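Local coordinates for protein putative 6-phosphogluconolactonase (Neisseria gonorrhoeae, PDB 3LHI) that probably hydrolyses 6-phosphogluconolactone to 6-phosphogluconate, the second step in the oxidative stage of the pentose phosphate pathway, at residues G35-S41 / Q127-L133; F50-K56 / Y88-A94; I100-E104 / Y120-K126. All coordinates share one frame; numbering follows the deposited sequence.

Read from the N terminus, the chain opens interaction 1 at strand 36-40, passes through helix 47-54 and opens interaction 2, which closes when residues 88-94 come back to that helix. Interaction 3 opens after strand 98-99, at residues 100-104, and closes at residues 120-126; strand 130-133 then closes interaction 1. The two shorter loops therefore lie one after the other within the long one, without crossing. Both interactions touch strand 36-40: Val40 meets Phe50 of interaction 2, and Val37 meets Ile100 of interaction 3. Interaction 1 pairs two parallel strands of the mixed sheet; interaction 2 joins one crossover to the next, and interaction 3 ties together the two ends of a third.

Interaction 1 (G35-S41 / Q127-L133); sequences GAVLAVS and QPDVLIL
Val37, Ala39 and Ile132 bury the greatest area where strands 36-40 and 130-133 run side by side, parallel neighbours in the Rossmann-like sheet. Both backbone polar atoms of Val37 are engaged. Its N donates to Asp129 OD2 at 2.8 Å, met on the anti side of the carboxylate, while its O accepts from Asp129 N at 2.8 Å and Val130 N at 3.1 Å. Asp129 OD1 forms a salt bridge with Lys33. Val37 CG1, anti to the backbone N, lies against Pro128. Ala39 continues the pairing: its N reaches Val130 O at 2.9 Å, and Ile132 N returns to Ala39 O at 2.9 Å. Ala39 CB touches Pro128 CG at 3.7 Å and Leu131 CD1 at 3.8 Å. Ile132, turned to the other face of the sheet, packs on Val22 of helix 11-33 and Phe190 of strand 188-194. Ile132 O accepts from Ser41 OG at 2.7 Å, in the carbonyl plane and on a lone pair. Side-chain oxygens thus extend the pairing at both ends of a largely buried junction whose other side chains in contact are apolar, and the charge of Asp129 is probably stabilised by its lysine partner and the Val37 N-H.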
loop_
_atom_site.group_PDB
_atom_site.type_symbol
_atom_site.label_atom_id
_atom_site.label_comp_id
_atom_site.label_asym_id
_atom_site.label_seq_id
_atom_site.Cartn_x
_atom_site.Cartn_y
_atom_site.Cartn_z
ATOM N N GLY A 35 9.191 1.787 17.709
ATOM C CA GLY A 35 9.360 2.008 16.279
ATOM C C GLY A 35 8.164 1.458 15.582
ATOM O O GLY A 35 7.400 0.687 16.124
ATOM N N ALA A 36 7.962 1.947 14.349
ATOM C CA ALA A 36 6.829 1.497 13.531
ATOM C C ALA A 36 7.219 1.549 12.092
ATOM O O ALA A 36 8.084 2.358 11.716
ATOM C CB ALA A 36 5.609 2.364 13.773
ATOM N N VAL A 37 6.603 0.703 11.282
ATOM C CA VAL A 37 6.751 0.724 9.814
ATOM C C VAL A 37 5.371 0.886 9.199
ATOM O O VAL A 37 4.443 0.119 9.497
ATOM C CB VAL A 37 7.472 -0.505 9.293
ATOM C CG1 VAL A 37 7.468 -0.526 7.717
ATOM C CG2 VAL A 37 8.890 -0.568 9.867
ATOM N N LEU A 38 5.247 1.919 8.349
ATOM C CA LEU A 38 4.025 2.228 7.615
ATOM C C LEU A 38 4.275 1.953 6.112
ATOM O O LEU A 38 5.277 2.452 5.539
ATOM C CB LEU A 38 3.780 3.741 7.757
ATOM C CG LEU A 38 2.669 4.365 6.899
ATOM C CD1 LEU A 38 1.306 3.816 7.361
ATOM C CD2 LEU A 38 2.677 5.882 6.927
ATOM N N ALA A 39 3.380 1.199 5.473
ATOM C CA ALA A 39 3.427 1.001 4.022
ATOM C C ALA A 39 2.177 1.678 3.449
ATOM O O ALA A 39 1.063 1.476 3.927
ATOM C CB ALA A 39 3.462 -0.515 3.664
ATOM N N VAL A 40 2.383 2.498 2.408
ATOM C CA VAL A 40 1.296 3.191 1.737
ATOM C C VAL A 40 1.225 2.800 0.258
ATOM O O VAL A 40 2.197 2.348 -0.335
ATOM C CB VAL A 40 1.453 4.739 1.868
ATOM C CG1 VAL A 40 1.486 5.141 3.370
ATOM C CG2 VAL A 40 2.711 5.250 1.138
ATOM N N SER A 41 0.041 3.053 -0.293
ATOM C CA SER A 41 -0.226 2.840 -1.709
ATOM C C SER A 41 -0.227 4.175 -2.453
ATOM O O SER A 41 -0.451 5.234 -1.851
ATOM C CB SER A 41 -1.538 2.080 -1.885
ATOM O OG SER A 41 -1.462 0.793 -1.280
ATOM N N GLN A 127 8.716 -5.862 7.669
ATOM C CA GLN A 127 7.307 -6.123 7.787
ATOM C C GLN A 127 6.565 -4.875 8.298
ATOM O O GLN A 127 6.868 -4.393 9.399
ATOM C CB GLN A 127 7.032 -7.276 8.761
ATOM C CG GLN A 127 5.566 -7.597 9.027
ATOM C CD GLN A 127 4.882 -8.254 7.860
ATOM O OE1 GLN A 127 5.253 -9.401 7.515
ATOM N NE2 GLN A 127 3.823 -7.588 7.274
ATOM N N PRO A 128 5.595 -4.364 7.541
ATOM C CA PRO A 128 4.866 -3.235 8.062
ATOM C C PRO A 128 4.026 -3.520 9.273
ATOM O O PRO A 128 3.509 -4.636 9.394
ATOM C CB PRO A 128 4.015 -2.749 6.885
ATOM C CG PRO A 128 4.727 -3.307 5.701
ATOM C CD PRO A 128 5.321 -4.605 6.137
ATOM N N ASP A 129 3.875 -2.521 10.152
ATOM C CA ASP A 129 2.912 -2.562 11.239
ATOM C C ASP A 129 1.562 -2.056 10.783
ATOM O O ASP A 129 0.512 -2.485 11.265
ATOM C CB ASP A 129 3.395 -1.710 12.388
ATOM C CG ASP A 129 4.694 -2.197 12.910
ATOM O OD1 ASP A 129 4.693 -3.386 13.380
ATOM O OD2 ASP A 129 5.709 -1.474 12.840
ATOM N N VAL A 130 1.580 -1.079 9.861
ATOM C CA VAL A 130 0.355 -0.420 9.364
ATOM C C VAL A 130 0.479 -0.349 7.844
ATOM O O VAL A 130 1.526 0.091 7.339
ATOM C CB VAL A 130 0.160 0.987 9.975
ATOM C CG1 VAL A 130 -1.141 1.631 9.437
ATOM C CG2 VAL A 130 0.143 0.923 11.517
ATOM N N LEU A 131 -0.551 -0.782 7.147
ATOM C CA LEU A 131 -0.587 -0.791 5.674
ATOM C C LEU A 131 -1.849 -0.084 5.225
ATOM O O LEU A 131 -2.933 -0.356 5.744
ATOM C CB LEU A 131 -0.602 -2.246 5.188
ATOM C CG LEU A 131 -0.975 -2.500 3.737
ATOM C CD1 LEU A 131 0.054 -1.888 2.735
ATOM C CD2 LEU A 131 -1.085 -4.029 3.506
ATOM N N ILE A 132 -1.727 0.842 4.273
ATOM C CA ILE A 132 -2.909 1.387 3.596
ATOM C C ILE A 132 -2.873 0.931 2.131
ATOM O O ILE A 132 -1.931 1.209 1.372
ATOM C CB ILE A 132 -3.086 2.925 3.683
ATOM C CG1 ILE A 132 -3.041 3.431 5.127
ATOM C CG2 ILE A 132 -4.420 3.336 3.003
ATOM C CD1 ILE A 132 -1.667 3.618 5.663
ATOM N N LEU A 133 -3.921 0.185 1.800
ATOM C CA LEU A 133 -4.204 -0.316 0.471
ATOM C C LEU A 133 -5.146 0.603 -0.289
ATOM O O LEU A 133 -5.874 1.406 0.320
ATOM C CB LEU A 133 -4.844 -1.699 0.579
ATOM C CG LEU A 133 -3.949 -2.834 1.083
ATOM C CD1 LEU A 133 -4.754 -4.106 1.259
ATOM C CD2 LEU A 133 -2.779 -3.028 0.132
#

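Interaction 2 (F50-K56 / Y88-A94)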
loop_
_atom_site.group_PDB
_atom_site.type_symbol
_atom_site.label_atom_id
_atom_site.label_comp_id
_atom_site.label_asym_id
_atom_site.label_seq_id
_atom_site.Cartn_x
_atom_site.Cartn_y
_atom_site.Cartn_z
ATOM N N PHE A 50 -2.432 11.597 2.857
ATOM C CA PHE A 50 -1.029 11.800 3.079
ATOM C C PHE A 50 -0.790 13.194 3.673
ATOM O O PHE A 50 0.043 13.367 4.582
ATOM C CB PHE A 50 -0.231 11.714 1.785
ATOM C CG PHE A 50 -0.086 10.332 1.172
ATOM C CD1 PHE A 50 -0.416 9.189 1.833
ATOM C CD2 PHE A 50 0.409 10.237 -0.106
ATOM C CE1 PHE A 50 -0.249 7.940 1.207
ATOM C CE2 PHE A 50 0.563 8.997 -0.733
ATOM C CZ PHE A 50 0.249 7.868 -0.044
ATOM N N ASN A 51 -1.411 14.212 3.078
ATOM C CA ASN A 51 -1.195 15.564 3.555
ATOM C C ASN A 51 -1.620 15.706 5.025
ATOM O O ASN A 51 -0.882 16.286 5.840
ATOM C CB ASN A 51 -1.902 16.561 2.635
ATOM C CG ASN A 51 -1.680 17.984 3.063
ATOM O OD1 ASN A 51 -0.545 18.464 3.027
ATOM N ND2 ASN A 51 -2.746 18.613 3.534
ATOM N N ALA A 52 -2.793 15.209 5.364
ATOM C CA ALA A 52 -3.273 15.268 6.729
ATOM C C ALA A 52 -2.320 14.490 7.666
ATOM O O ALA A 52 -2.006 14.922 8.782
ATOM C CB ALA A 52 -4.699 14.753 6.841
ATOM N N LEU A 53 -1.922 13.286 7.263
ATOM C CA LEU A 53 -1.064 12.456 8.111
ATOM C C LEU A 53 0.269 13.146 8.338
ATOM O O LEU A 53 0.830 13.058 9.453
ATOM C CB LEU A 53 -0.874 11.080 7.483
ATOM C CG LEU A 53 0.031 10.104 8.223
ATOM C CD1 LEU A 53 -0.576 9.780 9.607
ATOM C CD2 LEU A 53 0.198 8.843 7.404
ATOM N N SER A 54 0.784 13.845 7.311
ATOM C CA SER A 54 2.096 14.476 7.387
ATOM C C SER A 54 2.176 15.522 8.501
ATOM O O SER A 54 3.277 15.859 8.959
ATOM C CB SER A 54 2.491 15.109 6.056
ATOM O OG SER A 54 1.802 16.344 5.815
ATOM N N GLN A 55 1.026 16.064 8.896
ATOM C CA GLN A 55 0.925 17.087 9.941
ATOM C C GLN A 55 0.827 16.532 11.336
ATOM O O GLN A 55 0.907 17.288 12.301
ATOM C CB GLN A 55 -0.287 17.997 9.664
ATOM C CG GLN A 55 -0.159 18.796 8.360
ATOM C CD GLN A 55 -1.361 19.669 8.082
ATOM O OE1 GLN A 55 -2.236 19.808 8.921
ATOM N NE2 GLN A 55 -1.387 20.268 6.919
ATOM N N LYS A 56 0.620 15.233 11.475
ATOM C CA LYS A 56 0.468 14.623 12.792
ATOM C C LYS A 56 1.801 14.682 13.572
ATOM O O LYS A 56 2.909 14.432 13.005
ATOM C CB LYS A 56 -0.001 13.171 12.645
ATOM C CG LYS A 56 -1.373 13.011 12.092
ATOM C CD LYS A 56 -2.405 13.432 13.136
ATOM C CE LYS A 56 -3.802 13.124 12.713
ATOM N NZ LYS A 56 -4.794 13.366 13.846
ATOM N N TYR A 88 4.009 14.353 -1.519
ATOM C CA TYR A 88 2.824 14.602 -0.735
ATOM C C TYR A 88 2.837 14.146 0.692
ATOM O O TYR A 88 2.032 14.614 1.473
ATOM C CB TYR A 88 1.610 14.042 -1.470
ATOM C CG TYR A 88 1.291 14.637 -2.837
ATOM C CD1 TYR A 88 0.716 15.890 -2.956
ATOM C CD2 TYR A 88 1.505 13.906 -3.999
ATOM C CE1 TYR A 88 0.364 16.382 -4.170
ATOM C CE2 TYR A 88 1.147 14.412 -5.221
ATOM C CZ TYR A 88 0.531 15.631 -5.278
ATOM O OH TYR A 88 0.132 16.082 -6.544
ATOM N N LEU A 89 3.691 13.183 1.040
ATOM C CA LEU A 89 3.735 12.649 2.401
ATOM C C LEU A 89 4.990 13.030 3.176
ATOM O O LEU A 89 4.877 13.349 4.348
ATOM C CB LEU A 89 3.598 11.104 2.345
ATOM C CG LEU A 89 3.612 10.394 3.734
ATOM C CD1 LEU A 89 2.528 10.903 4.710
ATOM C CD2 LEU A 89 3.460 8.843 3.492
ATOM N N LEU A 90 6.156 12.949 2.550
ATOM C CA LEU A 90 7.421 13.160 3.280
ATOM C C LEU A 90 7.743 14.648 3.348
ATOM O O LEU A 90 8.674 15.148 2.719
ATOM C CB LEU A 90 8.552 12.368 2.656
ATOM C CG LEU A 90 8.333 10.844 2.574
ATOM C CD1 LEU A 90 9.521 10.188 1.905
ATOM C CD2 LEU A 90 8.029 10.198 3.933
ATOM N N LYS A 91 6.928 15.319 4.134
ATOM C CA LYS A 91 6.908 16.782 4.290
ATOM C C LYS A 91 6.289 17.038 5.637
ATOM O O LYS A 91 5.718 16.168 6.279
ATOM C CB LYS A 91 6.119 17.453 3.180
ATOM C CG LYS A 91 4.680 17.135 3.232
ATOM C CD LYS A 91 3.899 17.754 2.081
ATOM C CE LYS A 91 2.377 17.632 2.401
ATOM N NZ LYS A 91 1.492 17.575 1.227
ATOM N N ASN A 92 6.328 18.314 6.084
ATOM C CA ASN A 92 5.793 18.662 7.398
ATOM C C ASN A 92 6.477 17.754 8.456
ATOM O O ASN A 92 7.667 17.495 8.323
ATOM C CB ASN A 92 4.267 18.592 7.429
ATOM C CG ASN A 92 3.615 19.566 6.472
ATOM O OD1 ASN A 92 4.019 20.730 6.378
ATOM N ND2 ASN A 92 2.596 19.094 5.753
ATOM N N LYS A 93 5.759 17.312 9.477
ATOM C CA LYS A 93 6.381 16.558 10.537
ATOM C C LYS A 93 6.910 15.188 10.002
ATOM O O LYS A 93 7.917 14.690 10.474
ATOM C CB LYS A 93 5.387 16.322 11.673
ATOM C CG LYS A 93 4.776 17.598 12.296
ATOM C CD LYS A 93 5.724 18.352 13.010
ATOM C CE LYS A 93 4.988 19.400 13.976
ATOM N NZ LYS A 93 5.965 20.285 14.609
ATOM N N ALA A 94 6.232 14.612 9.005
ATOM C CA ALA A 94 6.598 13.313 8.489
ATOM C C ALA A 94 7.867 13.356 7.636
ATOM O O ALA A 94 8.384 12.298 7.262
ATOM C CB ALA A 94 5.430 12.702 7.696
#
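The crossover helix 47-54, which links parallel strands 36-40 and 63-71 in a beta-alpha-beta unit of the Rossmann-like sheet, is met through Phe50, Asn51 and Ser54 by the loop leaving helix 81-88. The meeting has an apolar side and a polar side. On the first, Leu89 lies across Phe50 at about a right angle, the two CB atoms 3.9 Å apart; Leu89 CD2 stands over one ring face, offset toward its rim, and Tyr88 CB lies at the ring edge. The other Leu89 methyl, CD1, reaches Leu53 CD2 at 4.1 Å. Phe50 and Leu53 continue inward to Val40 and Leu38 of strand 36-40, so this cluster joins the loop to the sheet.

On the polar side Lys91 stretches its extended chain beside the helix. Its NZ donates to Asn51 OD1 at 2.9 Å and to Tyr88 O at 3.0 Å, the latter approached from above the carbonyl plane, so one ammonium group clasps an oxygen from each segment. Ser54 uses both of its oxygens. Its O accepts from Ala94 N at 3.2 Å, on a lone pair. With chi1 at 76°, placing OG between the backbone N and the carbonyl carbon, the hydroxyl turns back to donate to Asn51 O at 2.7 Å. That same OG receives the amide of Asn92: ND2 lies 2.9 Å from Ser54 OG, the N-H...O angle is 172°, and the oxygen sits almost in the Asn92 amide plane.

Interaction 3 (I100-E104 / Y120-K126); sequences IPMVE and YALKHYK
Glu104 crosses Tyr120 at about a right angle, its CB over one face of the phenol ring, offset toward the rim and 3.9 Å from the ring centroid, a CH-pi contact. Extended beyond CG, the glutamate runs on past CZ and CE2, and its carboxylate is turned only 12° from the ring plane. On the opposite face stands NE2 of His124, one helical turn on, also offset toward the rim, so the phenol has a neighbour on each face. The ring gets there because Tyr120 CG is anti to the backbone N (chi1 169°), which carries it up against the facing loop.

Pro101 fits beside this pair of rings, its side chain crossing those of Tyr120 and His124 at about a right angle. Its CG stands over the face of His124, 3.9 Å from the ring centroid and 19° off the normal, while the same carbon lies 3.4 Å from Tyr120 OH. These side chains join the loop after strand 98-99 to helix 114-124, within the long crossover that leads from strand 98-99 to strand 130-133, passing strands 63-71 and 36-40. The loop itself is anchored to strand 63-71, where Ile100 makes a backbone hydrogen bond with Ile65, and its O bonds to Thr66 OG1.

No direct hydrogen bond spans the two segments. Instead, a water donates to Pro101 O at 2.7 Å and to Ala121 O at 2.8 Å, bridging loop and helix. Ile100 CG2 packs on His124 O at 3.2 Å, and Ala121 CB lies 3.5 Å from Met102 O, a carbonyl buried here without a polar partner and lying at the edge of the Tyr120 ring.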
loop_
_atom_site.group_PDB
_atom_site.type_symbol
_atom_site.label_atom_id
_atom_site.label_comp_id
_atom_site.label_asym_id
_atom_site.label_seq_id
_atom_site.Cartn_x
_atom_site.Cartn_y
_atom_site.Cartn_z
ATOM N N ILE A 100 12.146 3.652 3.433
ATOM C CA ILE A 100 12.604 2.296 3.124
ATOM C C ILE A 100 12.326 2.074 1.619
ATOM O O ILE A 100 11.186 2.023 1.175
ATOM C CB ILE A 100 11.856 1.236 3.980
ATOM C CG1 ILE A 100 12.014 1.504 5.490
ATOM C CG2 ILE A 100 12.338 -0.177 3.571
ATOM C CD1 ILE A 100 11.020 0.737 6.350
ATOM N N PRO A 101 13.389 2.042 0.797
ATOM C CA PRO A 101 13.211 2.096 -0.654
ATOM C C PRO A 101 12.734 0.818 -1.274
ATOM O O PRO A 101 13.038 -0.300 -0.775
ATOM C CB PRO A 101 14.591 2.440 -1.153
ATOM C CG PRO A 101 15.488 1.747 -0.168
ATOM C CD PRO A 101 14.830 2.029 1.173
HETATM N N MSE A 102 12.043 0.981 -2.395
HETATM C CA MSE A 102 11.606 -0.095 -3.258
HETATM C C MSE A 102 12.387 -0.143 -4.596
HETATM O O MSE A 102 12.629 -1.212 -5.146
HETATM C CB MSE A 102 10.107 0.056 -3.523
HETATM C CG MSE A 102 9.186 -0.229 -2.328
HETATM SE SE MSE A 102 8.963 -2.153 -2.042
HETATM C CE MSE A 102 7.228 -2.389 -2.998
ATOM N N VAL A 103 12.726 1.038 -5.112
ATOM C CA VAL A 103 13.575 1.265 -6.301
ATOM C C VAL A 103 14.690 2.196 -5.860
ATOM O O VAL A 103 14.467 3.198 -5.136
ATOM C CB VAL A 103 12.744 1.914 -7.469
ATOM C CG1 VAL A 103 13.633 2.321 -8.638
ATOM C CG2 VAL A 103 11.731 0.904 -7.981
ATOM N N GLU A 104 15.920 1.891 -6.297
ATOM C CA GLU A 104 17.093 2.667 -5.929
ATOM C C GLU A 104 17.121 4.009 -6.644
ATOM O O GLU A 104 16.952 4.049 -7.866
ATOM C CB GLU A 104 18.346 1.837 -6.288
ATOM C CG GLU A 104 19.620 2.371 -5.687
ATOM C CD GLU A 104 20.817 1.445 -5.854
ATOM O OE1 GLU A 104 20.675 0.404 -6.525
ATOM O OE2 GLU A 104 21.867 1.809 -5.283
ATOM N N TYR A 120 17.042 -6.043 -4.502
ATOM C CA TYR A 120 17.399 -4.820 -3.768
ATOM C C TYR A 120 16.291 -4.501 -2.766
ATOM O O TYR A 120 16.571 -4.261 -1.599
ATOM C CB TYR A 120 17.616 -3.647 -4.751
ATOM C CG TYR A 120 17.728 -2.268 -4.145
ATOM C CD1 TYR A 120 16.586 -1.479 -3.954
ATOM C CD2 TYR A 120 18.947 -1.750 -3.787
ATOM C CE1 TYR A 120 16.668 -0.208 -3.399
ATOM C CE2 TYR A 120 19.049 -0.495 -3.229
ATOM C CZ TYR A 120 17.885 0.271 -3.020
ATOM O OH TYR A 120 17.960 1.543 -2.483
ATOM N N ALA A 121 15.053 -4.520 -3.228
ATOM C CA ALA A 121 13.916 -4.188 -2.346
ATOM C C ALA A 121 13.803 -5.175 -1.151
ATOM O O ALA A 121 13.573 -4.756 -0.007
ATOM C CB ALA A 121 12.638 -4.107 -3.131
ATOM N N LEU A 122 14.043 -6.462 -1.433
ATOM C CA LEU A 122 13.985 -7.494 -0.379
ATOM C C LEU A 122 15.025 -7.275 0.687
ATOM O O LEU A 122 14.791 -7.588 1.849
ATOM C CB LEU A 122 14.094 -8.902 -0.982
ATOM C CG LEU A 122 12.851 -9.479 -1.691
ATOM C CD1 LEU A 122 13.226 -10.716 -2.550
ATOM C CD2 LEU A 122 11.680 -9.737 -0.738
ATOM N N LYS A 123 16.200 -6.767 0.306
ATOM C CA LYS A 123 17.260 -6.444 1.248
ATOM C C LYS A 123 16.907 -5.316 2.218
ATOM O O LYS A 123 17.491 -5.253 3.294
ATOM C CB LYS A 123 18.578 -6.137 0.550
ATOM C CG LYS A 123 19.220 -7.379 -0.038
ATOM C CD LYS A 123 20.479 -6.968 -0.826
ATOM C CE LYS A 123 21.234 -8.184 -1.407
ATOM N NZ LYS A 123 20.408 -9.315 -1.977
ATOM N N HIS A 124 15.990 -4.401 1.821
ATOM C CA HIS A 124 15.612 -3.281 2.667
ATOM C C HIS A 124 14.283 -3.502 3.402
ATOM O O HIS A 124 13.950 -2.801 4.358
ATOM C CB HIS A 124 15.504 -2.037 1.792
ATOM C CG HIS A 124 16.804 -1.593 1.223
ATOM N ND1 HIS A 124 17.566 -0.609 1.808
ATOM C CD2 HIS A 124 17.504 -2.030 0.151
ATOM C CE1 HIS A 124 18.685 -0.450 1.115
ATOM N NE2 HIS A 124 18.655 -1.279 0.087
ATOM N N TYR A 125 13.493 -4.449 2.930
ATOM C CA TYR A 125 12.148 -4.661 3.431
ATOM C C TYR A 125 12.073 -4.988 4.918
ATOM O O TYR A 125 12.832 -5.825 5.439
ATOM C CB TYR A 125 11.480 -5.817 2.681
ATOM C CG TYR A 125 10.106 -6.175 3.157
ATOM C CD1 TYR A 125 8.998 -5.558 2.623
ATOM C CD2 TYR A 125 9.895 -7.141 4.129
ATOM C CE1 TYR A 125 7.752 -5.849 3.026
ATOM C CE2 TYR A 125 8.638 -7.474 4.542
ATOM C CZ TYR A 125 7.541 -6.856 3.985
ATOM O OH TYR A 125 6.266 -7.202 4.368
ATOM N N LYS A 126 11.115 -4.334 5.572
ATOM C CA LYS A 126 10.698 -4.621 6.927
ATOM C C LYS A 126 9.184 -4.873 6.923
ATOM O O LYS A 126 8.434 -4.142 6.268
ATOM C CB LYS A 126 11.011 -3.424 7.839
ATOM C CG LYS A 126 12.489 -3.046 7.817
ATOM C CD LYS A 126 12.789 -1.889 8.742
ATOM C CE LYS A 126 12.663 -2.244 10.219
ATOM N NZ LYS A 126 13.400 -1.191 10.973
HETATM O O HOH W 1 11.933 -2.526 0.322
#